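Local coordinates for protein BT_4661 (Bacteroides thetaiotaomicron, PDB 4AK2) that binds heparin and heparan sulphate as a SusE-like surface glycan-binding protein of a gut bacterium's heparin utilisation locus, this chain being its ligand-binding domain, at residues A25-I30 / P129-V134; L84-C89 / F113-I118; V123-T128 / V269-I274. All coordinates share one frame; numbering follows the deposited sequence. Where two conformers were deposited one is given.

How the contacts relate
The centre of contact 1 is about 7 Å from the chain centre, those of contacts 3 and 2 about 10 and 12 Å. All are largely buried, but contact 2 is nearest the surface, with Gln86 exposed and glycan beside its turn, whereas every touching residue of contact 3 is buried. Contact 1 ties strand 27-30 of the four-stranded sheet to strand 131-134 of the seven-stranded sheet; contact 2 holds the first sheet through strand 105-115, contact 3 the second through strand 268-276. A glutamine amide and a water join the sheets in contact 1, main-chain bonds shape contact 2, and apolar side chains dominate contact 3. Arg29 reaches His114 and Tyr127, and Gly87 bonds to Ser270.

Contact 1: A25-I30 / P129-V134; sequences ADQFRI and PFVFQV
The Gln27 side chain runs toward that of Phe130, the amide standing almost square to the ring, with 88° between their planes. Gln27 OE1 sits over one face of the Phe130 ring, displaced toward its rim. The same oxygen accepts Val131 N at 3.2 Å, the donor lying above the carbonyl plane, and a weak second bond from Phe130 N at 3.0 Å. Gln27 NE2 donates to Ala25 O over 2.9 Å, close to the amide plane, and also to a water that accepts from Ala25 N and donates to Val131 O. With oxygen and nitrogen both committed, the amide is held against flipping. With chi1 at 71°, the side chain beyond CB carries the amide to the backbone N atoms of Phe130 and Val131. Gln27 CB itself rests against Phe130 CZ at 3.6 Å. Pro129, which follows a cis peptide bond, brings CB to 3.2 Å from Gln27 OE1. Farther along, Arg29 runs alongside Phe130, headed the other way; its guanidinium is tilted 47° to the ring, with NH2 3.9 Å from Phe130 CD2. Hydrogen bonds to His114, Tyr127 and Thr128 hold that guanidinium in place. On the other flank Ala25 CB packs on Val131 CG1 at 3.6 Å. Val131 and Phe130 also touch Phe112 of strand 105-115. The two strands belong to different beta-sheets, and a buried glutamine amide with one water joins them in place of a direct main-chain ladder, as at an interface where two sheets of a beta-rich binding domain pack together.

Contact 2: L84-C89 / F113-I118; sequences LKQGQC and FHFSMI. With SGN (2-deoxy-6-O-sulfo-2-(sulfoamino)-alpha-D-glucopyranose), chain B; IDS (2-O-sulfo-alpha-L-idopyranuronic acid), chain C.
Phe113 starts the contact with its carbonyl O 3.0 Å from Cys89 CA, a CA-H...O approach, while its CB lies against Leu84 CD2. His114 forms an antiparallel, non-hydrogen-bonded pair with Cys89, both side chains on the same face of the sheet; Cys89 SG meets the imidazole obliquely, 3.6 Å from His114 CD2. A water in the plane of that ring links His114 NE2 to Gly87 O, and Arg29 holds ND1. Phe115 has the largest share of the contact. Its N donates to Gln88 O at 2.9 Å, almost straight at 174°, and its O accepts Gly87 N at 2.7 Å. Two successive residues therefore face one, a G1 beta bulge. With chi1 at -164°, the Phe115 ring swings away from its own backbone N, passes under Gln86 CG in a CH-pi contact 3.8 Å from the centroid, and brings the edge at CD2 to 3.3 Å from Leu84 O, which lies in the ring plane. Ser116 O reaches Gln86 NE2 through a second water, and its OG bonds Glu126. Met117 lays SD 3.7 Å from Gly87 CA; any beta carbon at Gly87 would collide with this sulfur, and the backbone phi of 88° there also calls for glycine. The type II turn from Lys85 to Gln88 is closed by Gln88 N to Lys85 O and joined to Phe115 by the bulge bonds. From its far side the extended Lys85 donates through NZ to SGN O3 and, at 2.9 Å, to IDS O6A, a carboxylate oxygen, and Gln88 approaches the N-sulfate: a type II beta turn next to a G1 beta bulge, carrying Lys85 and Gln88 of the glycan pocket.

Contact 3: V123-T128 / V269-I274; sequences VQLEYT and VSPIFI. With NA (sodium ion), chain D.
Pro271 O receives the shortest polar bond here, 2.7 Å from a water that in turn accepts Tyr127 N at 3.0 Å, so one molecule bridges the two main chains. Around this bridge the side chains meet through carbon. Ile272 reaches over the face of the Tyr127 ring in a CH-pi contact, CD1 standing 4.0 Å from the centroid and 19° off the normal; its CG1, turned anti to the backbone N (chi1 -172°), sends CD1 there. Pro271 runs beside the ring, its CG at the edge, 3.8 Å from Tyr127 CE1. Leu125 CD2 touches Pro271 CG at 3.9 Å and Val269 CG2 at 4.0 Å. Tyr127 OH bonds Phe227 O, beyond this packing. Replacing Tyr127 with alanine would probably open a gap beside Pro271 and Ile272 and leave Phe227 O without its hydroxyl partner. Between Val269 and Pro271, in the conformer given, Ser270 OG lies 2.9 Å from a sodium ion, which Asp163 O and a water also bind. Carbon-to-carbon packing thus covers one side of 269-272, while Ser270 on the other lies at a sodium site near the glycan.

Contact 1: A25-I30 / P129-V134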
loop_
_atom_site.group_PDB
_atom_site.type_symbol
_atom_site.label_atom_id
_atom_site.label_comp_id
_atom_site.label_asym_id
_atom_site.label_seq_id
_atom_site.Cartn_x
_atom_site.Cartn_y
_atom_site.Cartn_z
ATOM N N ALA A 25 6.591 -4.502 5.612
ATOM C CA ALA A 25 6.676 -4.764 4.176
ATOM C C ALA A 25 8.023 -4.297 3.647
ATOM O O ALA A 25 8.718 -3.453 4.259
ATOM C CB ALA A 25 5.539 -4.001 3.458
ATOM N N ASP A 26 8.377 -4.841 2.466
ATOM C CA ASP A 26 9.514 -4.311 1.714
ATOM C C ASP A 26 9.093 -2.994 1.076
ATOM O O ASP A 26 8.129 -2.969 0.269
ATOM C CB ASP A 26 9.982 -5.316 0.663
ATOM C CG ASP A 26 10.724 -6.495 1.252
ATOM O OD1 ASP A 26 11.103 -6.448 2.451
ATOM O OD2 ASP A 26 10.948 -7.472 0.498
ATOM N N GLN A 27 9.717 -1.899 1.474
ATOM C CA GLN A 27 9.200 -0.568 1.124
ATOM C C GLN A 27 10.287 0.473 1.144
ATOM O O GLN A 27 11.152 0.468 2.009
ATOM C CB GLN A 27 8.042 -0.214 2.068
ATOM C CG GLN A 27 8.476 0.086 3.518
ATOM C CD GLN A 27 7.294 0.023 4.456
ATOM O OE1 GLN A 27 6.532 0.958 4.584
ATOM N NE2 GLN A 27 7.166 -1.127 5.164
ATOM N N PHE A 28 10.281 1.340 0.117
ATOM C CA PHE A 28 11.333 2.312 -0.113
ATOM C C PHE A 28 10.778 3.670 -0.414
ATOM O O PHE A 28 9.912 3.802 -1.266
ATOM C CB PHE A 28 12.248 1.832 -1.278
ATOM C CG PHE A 28 12.908 0.541 -0.919
ATOM C CD1 PHE A 28 12.277 -0.677 -1.147
ATOM C CD2 PHE A 28 14.127 0.537 -0.238
ATOM C CE1 PHE A 28 12.851 -1.876 -0.697
ATOM C CE2 PHE A 28 14.697 -0.667 0.208
ATOM C CZ PHE A 28 14.061 -1.844 0.000
ATOM N N ARG A 29 11.264 4.663 0.310
ATOM C CA ARG A 29 10.874 6.037 0.091
ATOM C C ARG A 29 11.936 6.742 -0.723
ATOM O O ARG A 29 13.139 6.615 -0.474
ATOM C CB ARG A 29 10.676 6.762 1.449
ATOM C CG ARG A 29 10.415 8.264 1.273
ATOM C CD ARG A 29 9.878 8.886 2.555
ATOM N NE ARG A 29 8.491 8.493 2.789
ATOM C CZ ARG A 29 7.978 8.054 3.946
ATOM N NH1 ARG A 29 8.729 7.888 5.080
ATOM N NH2 ARG A 29 6.685 7.766 3.970
ATOM N N ILE A 30 11.474 7.524 -1.688
ATOM C CA ILE A 30 12.312 8.513 -2.368
ATOM C C ILE A 30 12.029 9.830 -1.654
ATOM O O ILE A 30 10.881 10.301 -1.636
ATOM C CB ILE A 30 11.999 8.608 -3.878
ATOM C CG1 ILE A 30 12.175 7.225 -4.536
ATOM C CG2 ILE A 30 12.890 9.665 -4.519
ATOM C CD1 ILE A 30 10.944 6.354 -4.592
ATOM N N PRO A 129 5.889 3.140 8.859
ATOM C CA PRO A 129 5.866 2.656 7.478
ATOM C C PRO A 129 4.676 3.194 6.712
ATOM O O PRO A 129 3.624 3.484 7.253
ATOM C CB PRO A 129 5.712 1.125 7.668
ATOM C CG PRO A 129 4.906 1.003 8.942
ATOM C CD PRO A 129 5.455 2.088 9.817
ATOM N N PHE A 130 4.886 3.270 5.395
ATOM C CA PHE A 130 3.804 3.681 4.465
ATOM C C PHE A 130 3.033 2.519 3.913
ATOM O O PHE A 130 2.110 2.728 3.101
ATOM C CB PHE A 130 4.293 4.632 3.390
ATOM C CG PHE A 130 5.290 4.020 2.430
ATOM C CD1 PHE A 130 4.825 3.352 1.267
ATOM C CD2 PHE A 130 6.675 4.121 2.636
ATOM C CE1 PHE A 130 5.728 2.827 0.359
ATOM C CE2 PHE A 130 7.581 3.584 1.737
ATOM C CZ PHE A 130 7.093 2.929 0.604
ATOM N N VAL A 131 3.349 1.283 4.289
ATOM C CA VAL A 131 2.557 0.111 3.971
ATOM C C VAL A 131 1.964 -0.364 5.303
ATOM O O VAL A 131 2.723 -0.795 6.207
ATOM C CB VAL A 131 3.352 -1.006 3.320
ATOM C CG1 VAL A 131 2.436 -2.170 2.921
ATOM C CG2 VAL A 131 4.118 -0.486 2.074
ATOM N N PHE A 132 0.665 -0.238 5.475
ATOM C CA PHE A 132 -0.021 -0.662 6.687
ATOM C C PHE A 132 -0.425 -2.119 6.468
ATOM O O PHE A 132 -1.309 -2.398 5.636
ATOM C CB PHE A 132 -1.258 0.266 6.937
ATOM C CG PHE A 132 -2.150 -0.218 8.062
ATOM C CD1 PHE A 132 -1.624 -0.955 9.149
ATOM C CD2 PHE A 132 -3.531 0.030 8.035
ATOM C CE1 PHE A 132 -2.432 -1.421 10.211
ATOM C CE2 PHE A 132 -4.348 -0.405 9.121
ATOM C CZ PHE A 132 -3.793 -1.165 10.162
ATOM N N GLN A 133 0.185 -3.053 7.204
ATOM C CA GLN A 133 -0.102 -4.455 7.137
ATOM C C GLN A 133 -1.203 -4.778 8.125
ATOM O O GLN A 133 -0.996 -4.614 9.358
ATOM C CB GLN A 133 1.151 -5.274 7.467
ATOM C CG GLN A 133 2.214 -5.055 6.373
ATOM C CD GLN A 133 3.454 -5.900 6.646
ATOM O OE1 GLN A 133 4.051 -5.794 7.721
ATOM N NE2 GLN A 133 3.869 -6.702 5.667
ATOM N N VAL A 134 -2.373 -5.170 7.642
ATOM C CA VAL A 134 -3.546 -5.338 8.467
ATOM C C VAL A 134 -4.212 -6.673 8.227
ATOM O O VAL A 134 -4.301 -7.164 7.081
ATOM C CB VAL A 134 -4.525 -4.144 8.236
ATOM C CG1 VAL A 134 -5.121 -4.146 6.797
ATOM C CG2 VAL A 134 -5.652 -4.159 9.270
HETATM O O HOH W 1 4.985 -2.255 6.776
#

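Contact 2: L84-C89 / F113-I118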
loop_
_atom_site.group_PDB
_atom_site.type_symbol
_atom_site.label_atom_id
_atom_site.label_comp_id
_atom_site.label_asym_id
_atom_site.label_seq_id
_atom_site.Cartn_x
_atom_site.Cartn_y
_atom_site.Cartn_z
ATOM N N LEU A 84 7.019 7.000 -11.569
ATOM C CA LEU A 84 6.219 7.230 -10.369
ATOM C C LEU A 84 6.217 8.724 -10.085
ATOM O O LEU A 84 7.282 9.331 -10.042
ATOM C CB LEU A 84 6.815 6.449 -9.178
ATOM C CG LEU A 84 6.188 6.606 -7.779
ATOM C CD1 LEU A 84 4.737 6.149 -7.821
ATOM C CD2 LEU A 84 6.994 5.805 -6.768
ATOM N N LYS A 85 5.035 9.290 -9.810
ATOM C CA LYS A 85 4.906 10.735 -9.563
ATOM C C LYS A 85 5.118 11.134 -8.113
ATOM O O LYS A 85 4.774 10.395 -7.170
ATOM C CB LYS A 85 3.574 11.249 -10.053
ATOM C CG LYS A 85 3.523 11.156 -11.558
ATOM C CD LYS A 85 2.511 12.136 -12.112
ATOM C CE LYS A 85 2.513 12.184 -13.633
ATOM N NZ LYS A 85 1.320 12.961 -14.042
ATOM N N GLN A 86 5.665 12.315 -7.920
ATOM C CA GLN A 86 5.851 12.854 -6.583
ATOM C C GLN A 86 4.525 12.920 -5.839
ATOM O O GLN A 86 3.482 13.233 -6.430
ATOM C CB GLN A 86 6.384 14.272 -6.651
ATOM C CG GLN A 86 7.745 14.461 -7.247
ATOM C CD GLN A 86 8.043 15.943 -7.338
ATOM O OE1 GLN A 86 7.968 16.545 -8.409
ATOM N NE2 GLN A 86 8.316 16.544 -6.213
ATOM N N GLY A 87 4.551 12.514 -4.581
ATOM C CA GLY A 87 3.356 12.467 -3.736
ATOM C C GLY A 87 2.570 11.174 -3.823
ATOM O O GLY A 87 1.536 11.039 -3.170
ATOM N N GLN A 88 3.053 10.221 -4.624
ATOM C CA GLN A 88 2.342 8.948 -4.865
ATOM C C GLN A 88 3.148 7.735 -4.383
ATOM O O GLN A 88 4.380 7.808 -4.312
ATOM C CB GLN A 88 2.084 8.759 -6.382
ATOM C CG GLN A 88 1.132 9.764 -7.002
ATOM C CD GLN A 88 -0.239 9.440 -6.471
ATOM O OE1 GLN A 88 -0.722 8.291 -6.570
ATOM N NE2 GLN A 88 -0.836 10.401 -5.837
ATOM N N CYS A 89 2.437 6.629 -4.127
ATOM C CA CYS A 89 3.081 5.345 -3.952
ATOM C C CYS A 89 2.938 4.494 -5.190
ATOM O O CYS A 89 1.987 4.634 -5.968
ATOM C CB CYS A 89 2.461 4.590 -2.771
ATOM S SG CYS A 89 2.767 5.291 -1.142
ATOM N N PHE A 113 6.819 1.435 -3.014
ATOM C CA PHE A 113 7.575 2.677 -3.153
ATOM C C PHE A 113 6.750 3.876 -2.811
ATOM O O PHE A 113 5.568 3.903 -3.113
ATOM C CB PHE A 113 8.124 2.828 -4.597
ATOM C CG PHE A 113 9.106 1.776 -4.952
ATOM C CD1 PHE A 113 8.672 0.534 -5.437
ATOM C CD2 PHE A 113 10.472 2.002 -4.809
ATOM C CE1 PHE A 113 9.597 -0.498 -5.736
ATOM C CE2 PHE A 113 11.409 0.989 -5.097
ATOM C CZ PHE A 113 10.975 -0.257 -5.589
ATOM N N HIS A 114 7.373 4.865 -2.173
ATOM C CA HIS A 114 6.710 6.153 -1.913
ATOM C C HIS A 114 7.598 7.255 -2.362
ATOM O O HIS A 114 8.756 7.369 -1.924
ATOM C CB HIS A 114 6.448 6.347 -0.403
ATOM C CG HIS A 114 5.821 7.706 -0.082
ATOM N ND1 HIS A 114 6.331 8.573 0.822
ATOM C CD2 HIS A 114 4.702 8.331 -0.637
ATOM C CE1 HIS A 114 5.562 9.676 0.878
ATOM N NE2 HIS A 114 4.577 9.546 -0.027
ATOM N N PHE A 115 7.105 8.104 -3.260
ATOM C CA PHE A 115 7.845 9.289 -3.734
ATOM C C PHE A 115 7.308 10.445 -2.896
ATOM O O PHE A 115 6.214 10.956 -3.162
ATOM C CB PHE A 115 7.688 9.485 -5.235
ATOM C CG PHE A 115 8.688 10.423 -5.876
ATOM C CD1 PHE A 115 9.582 11.235 -5.143
ATOM C CD2 PHE A 115 8.735 10.474 -7.269
ATOM C CE1 PHE A 115 10.505 12.068 -5.794
ATOM C CE2 PHE A 115 9.633 11.308 -7.925
ATOM C CZ PHE A 115 10.515 12.098 -7.186
ATOM N N SER A 116 8.055 10.858 -1.884
ATOM C CA SER A 116 7.582 11.905 -0.986
ATOM C C SER A 116 7.714 13.295 -1.622
ATOM O O SER A 116 8.403 13.457 -2.632
ATOM C CB SER A 116 8.333 11.861 0.336
ATOM O OG SER A 116 7.594 12.631 1.262
ATOM N N MET A 117 7.054 14.296 -1.029
ATOM C CA MET A 117 7.150 15.666 -1.500
ATOM C C MET A 117 6.661 16.623 -0.427
ATOM O O MET A 117 5.952 16.221 0.503
ATOM C CB MET A 117 6.312 15.867 -2.765
ATOM C CG MET A 117 4.810 15.915 -2.534
ATOM S SD MET A 117 3.866 16.098 -4.052
ATOM C CE MET A 117 4.404 17.710 -4.615
ATOM N N ILE A 118 7.036 17.889 -0.575
ATOM C CA ILE A 118 6.374 18.979 0.129
ATOM C C ILE A 118 5.252 19.457 -0.803
ATOM O O ILE A 118 5.505 19.937 -1.919
ATOM C CB ILE A 118 7.365 20.103 0.485
ATOM C CG1 ILE A 118 8.507 19.534 1.327
ATOM C CG2 ILE A 118 6.639 21.241 1.208
ATOM C CD1 ILE A 118 9.576 20.536 1.769
HETATM C C1 SGN B . -3.740 11.812 -13.217
HETATM C C2 SGN B . -2.425 12.222 -12.544
HETATM C C3 SGN B . -2.140 13.697 -12.754
HETATM C C4 SGN B . -2.178 14.000 -14.250
HETATM C C5 SGN B . -3.497 13.513 -14.902
HETATM C C6 SGN B . -3.484 13.582 -16.400
HETATM N N2 SGN B . -2.462 11.960 -11.125
HETATM O O3 SGN B . -0.808 13.961 -12.302
HETATM O O4 SGN B . -2.201 15.416 -14.497
HETATM O O5 SGN B . -3.688 12.112 -14.604
HETATM O O6 SGN B . -2.332 12.884 -16.890
HETATM S S1 SGN B . -2.187 10.507 -10.510
HETATM O O1S SGN B . -3.382 9.731 -10.679
HETATM O O2S SGN B . -1.067 10.010 -11.257
HETATM O O3S SGN B . -1.945 10.713 -8.935
HETATM S S2 SGN B . -1.983 13.114 -18.402
HETATM O O4S SGN B . -1.735 14.533 -18.726
HETATM O O5S SGN B . -3.284 12.698 -19.237
HETATM O O6S SGN B . -0.869 12.225 -18.640
HETATM C C1 IDS C . -1.097 15.865 -15.304
HETATM C C2 IDS C . -1.461 17.282 -15.665
HETATM C C3 IDS C . -1.446 18.247 -14.485
HETATM C C4 IDS C . -0.313 18.028 -13.473
HETATM C C5 IDS C . 0.120 16.572 -13.358
HETATM C C6 IDS C . 1.432 16.344 -12.626
HETATM O O2 IDS C . -0.510 17.740 -16.641
HETATM O O3 IDS C . -2.722 18.213 -13.826
HETATM O O5 IDS C . 0.162 15.888 -14.609
HETATM O O6A IDS C . 2.271 15.570 -13.146
HETATM O O6B IDS C . 1.646 16.921 -11.533
HETATM S S IDS C . -0.845 18.675 -17.818
HETATM O O1S IDS C . -1.575 17.829 -18.768
HETATM O O2S IDS C . -1.729 19.743 -17.283
HETATM O O3S IDS C . 0.398 19.264 -18.360
HETATM O O HOH W 2 9.642 15.374 -4.257
HETATM O O HOH W 3 2.417 11.215 -0.517
#

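Contact 3: V123-T128 / V269-I274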
loop_
_atom_site.group_PDB
_atom_site.type_symbol
_atom_site.label_atom_id
_atom_site.label_comp_id
_atom_site.label_asym_id
_atom_site.label_seq_id
_atom_site.Cartn_x
_atom_site.Cartn_y
_atom_site.Cartn_z
ATOM N N VAL A 123 2.976 21.144 3.750
ATOM C CA VAL A 123 2.695 19.800 4.248
ATOM C C VAL A 123 3.689 18.834 3.633
ATOM O O VAL A 123 3.984 18.877 2.445
ATOM C CB VAL A 123 1.245 19.373 3.909
ATOM C CG1 VAL A 123 0.972 17.882 4.151
ATOM C CG2 VAL A 123 0.264 20.257 4.649
ATOM N N GLN A 124 4.244 17.975 4.477
ATOM C CA GLN A 124 5.108 16.904 4.012
ATOM C C GLN A 124 4.555 15.631 4.667
ATOM O O GLN A 124 4.980 15.208 5.747
ATOM C CB GLN A 124 6.547 17.175 4.433
ATOM C CG GLN A 124 7.545 16.184 3.855
ATOM C CD GLN A 124 8.959 16.533 4.228
ATOM O OE1 GLN A 124 9.364 17.702 4.197
ATOM N NE2 GLN A 124 9.729 15.516 4.601
ATOM N N LEU A 125 3.545 15.025 4.040
ATOM C CA LEU A 125 2.794 13.970 4.738
ATOM C C LEU A 125 3.460 12.611 4.542
ATOM O O LEU A 125 3.515 12.103 3.426
ATOM C CB LEU A 125 1.350 13.932 4.209
ATOM C CG LEU A 125 0.418 12.890 4.872
ATOM C CD1 LEU A 125 0.206 13.225 6.366
ATOM C CD2 LEU A 125 -0.920 12.917 4.164
ATOM N N GLU A 126 3.955 12.026 5.643
ATOM C CA GLU A 126 4.707 10.794 5.558
ATOM C C GLU A 126 4.254 9.796 6.624
ATOM O O GLU A 126 4.346 10.059 7.839
ATOM C CB GLU A 126 6.226 11.050 5.732
ATOM C CG GLU A 126 6.771 11.889 4.587
ATOM C CD GLU A 126 8.280 11.981 4.570
ATOM O OE1 GLU A 126 8.916 11.567 5.569
ATOM O OE2 GLU A 126 8.844 12.488 3.583
ATOM N N TYR A 127 3.795 8.632 6.197
ATOM C CA TYR A 127 3.545 7.515 7.095
ATOM C C TYR A 127 4.816 6.649 7.065
ATOM O O TYR A 127 5.298 6.291 5.977
ATOM C CB TYR A 127 2.380 6.670 6.558
ATOM C CG TYR A 127 1.017 7.330 6.695
ATOM C CD1 TYR A 127 0.540 8.229 5.748
ATOM C CD2 TYR A 127 0.217 7.076 7.797
ATOM C CE1 TYR A 127 -0.692 8.827 5.870
ATOM C CE2 TYR A 127 -1.025 7.665 7.954
ATOM C CZ TYR A 127 -1.475 8.566 6.981
ATOM O OH TYR A 127 -2.713 9.193 7.133
ATOM N N THR A 128 5.319 6.313 8.234
ATOM C CA THR A 128 6.522 5.463 8.322
ATOM C C THR A 128 6.196 4.357 9.309
ATOM O O THR A 128 6.263 4.600 10.531
ATOM C CB THR A 128 7.734 6.288 8.797
ATOM O OG1 THR A 128 7.981 7.342 7.867
ATOM C CG2 THR A 128 8.987 5.408 8.944
ATOM N N VAL A 269 -2.699 13.713 -2.296
ATOM C CA VAL A 269 -1.552 12.774 -2.247
ATOM C C VAL A 269 -2.059 11.356 -2.133
ATOM O O VAL A 269 -3.214 11.140 -1.699
ATOM C CB VAL A 269 -0.593 13.115 -1.068
ATOM C CG1 VAL A 269 0.286 14.323 -1.392
ATOM C CG2 VAL A 269 -1.369 13.284 0.252
ATOM N N SER A 270 -1.204 10.378 -2.433
ATOM C CA SER A 270 -1.530 8.986 -2.144
ATOM C C SER A 270 -0.366 8.392 -1.362
ATOM O O SER A 270 0.511 7.707 -1.894
ATOM C CB SER A 270 -1.832 8.190 -3.417
ATOM O OG SER A 270 -2.928 8.773 -4.155
ATOM N N PRO A 271 -0.355 8.674 -0.042
ATOM C CA PRO A 271 0.839 8.432 0.789
ATOM C C PRO A 271 0.905 7.056 1.452
ATOM O O PRO A 271 1.903 6.767 2.150
ATOM C CB PRO A 271 0.676 9.541 1.855
ATOM C CG PRO A 271 -0.826 9.577 2.098
ATOM C CD PRO A 271 -1.388 9.478 0.656
ATOM N N ILE A 272 -0.128 6.248 1.308
ATOM C CA ILE A 272 -0.183 4.995 2.091
ATOM C C ILE A 272 -0.821 3.863 1.286
ATOM O O ILE A 272 -1.850 4.049 0.636
ATOM C CB ILE A 272 -0.902 5.223 3.450
ATOM C CG1 ILE A 272 -0.800 3.986 4.373
ATOM C CG2 ILE A 272 -2.362 5.611 3.281
ATOM C CD1 ILE A 272 -1.267 4.243 5.810
ATOM N N PHE A 273 -0.212 2.699 1.385
ATOM C CA PHE A 273 -0.789 1.480 0.864
ATOM C C PHE A 273 -1.314 0.617 1.992
ATOM O O PHE A 273 -0.633 0.524 3.046
ATOM C CB PHE A 273 0.264 0.670 0.073
ATOM C CG PHE A 273 0.009 0.572 -1.409
ATOM C CD1 PHE A 273 -1.006 -0.248 -1.892
ATOM C CD2 PHE A 273 0.859 1.223 -2.272
ATOM C CE1 PHE A 273 -1.241 -0.351 -3.261
ATOM C CE2 PHE A 273 0.666 1.117 -3.654
ATOM C CZ PHE A 273 -0.376 0.311 -4.132
ATOM N N ILE A 274 -2.492 0.044 1.876
ATOM C CA ILE A 274 -3.012 -0.875 2.876
ATOM C C ILE A 274 -2.863 -2.297 2.328
ATOM O O ILE A 274 -3.332 -2.610 1.228
ATOM C CB ILE A 274 -4.526 -0.640 3.142
ATOM C CG1 ILE A 274 -4.853 0.827 3.420
ATOM C CG2 ILE A 274 -5.011 -1.586 4.247
ATOM C CD1 ILE A 274 -4.007 1.526 4.425
HETATM NA NA NA D . -4.518 6.981 -5.747
HETATM O O HOH W 4 3.784 8.368 3.239
HETATM O O HOH W 5 -2.444 6.444 -7.163
#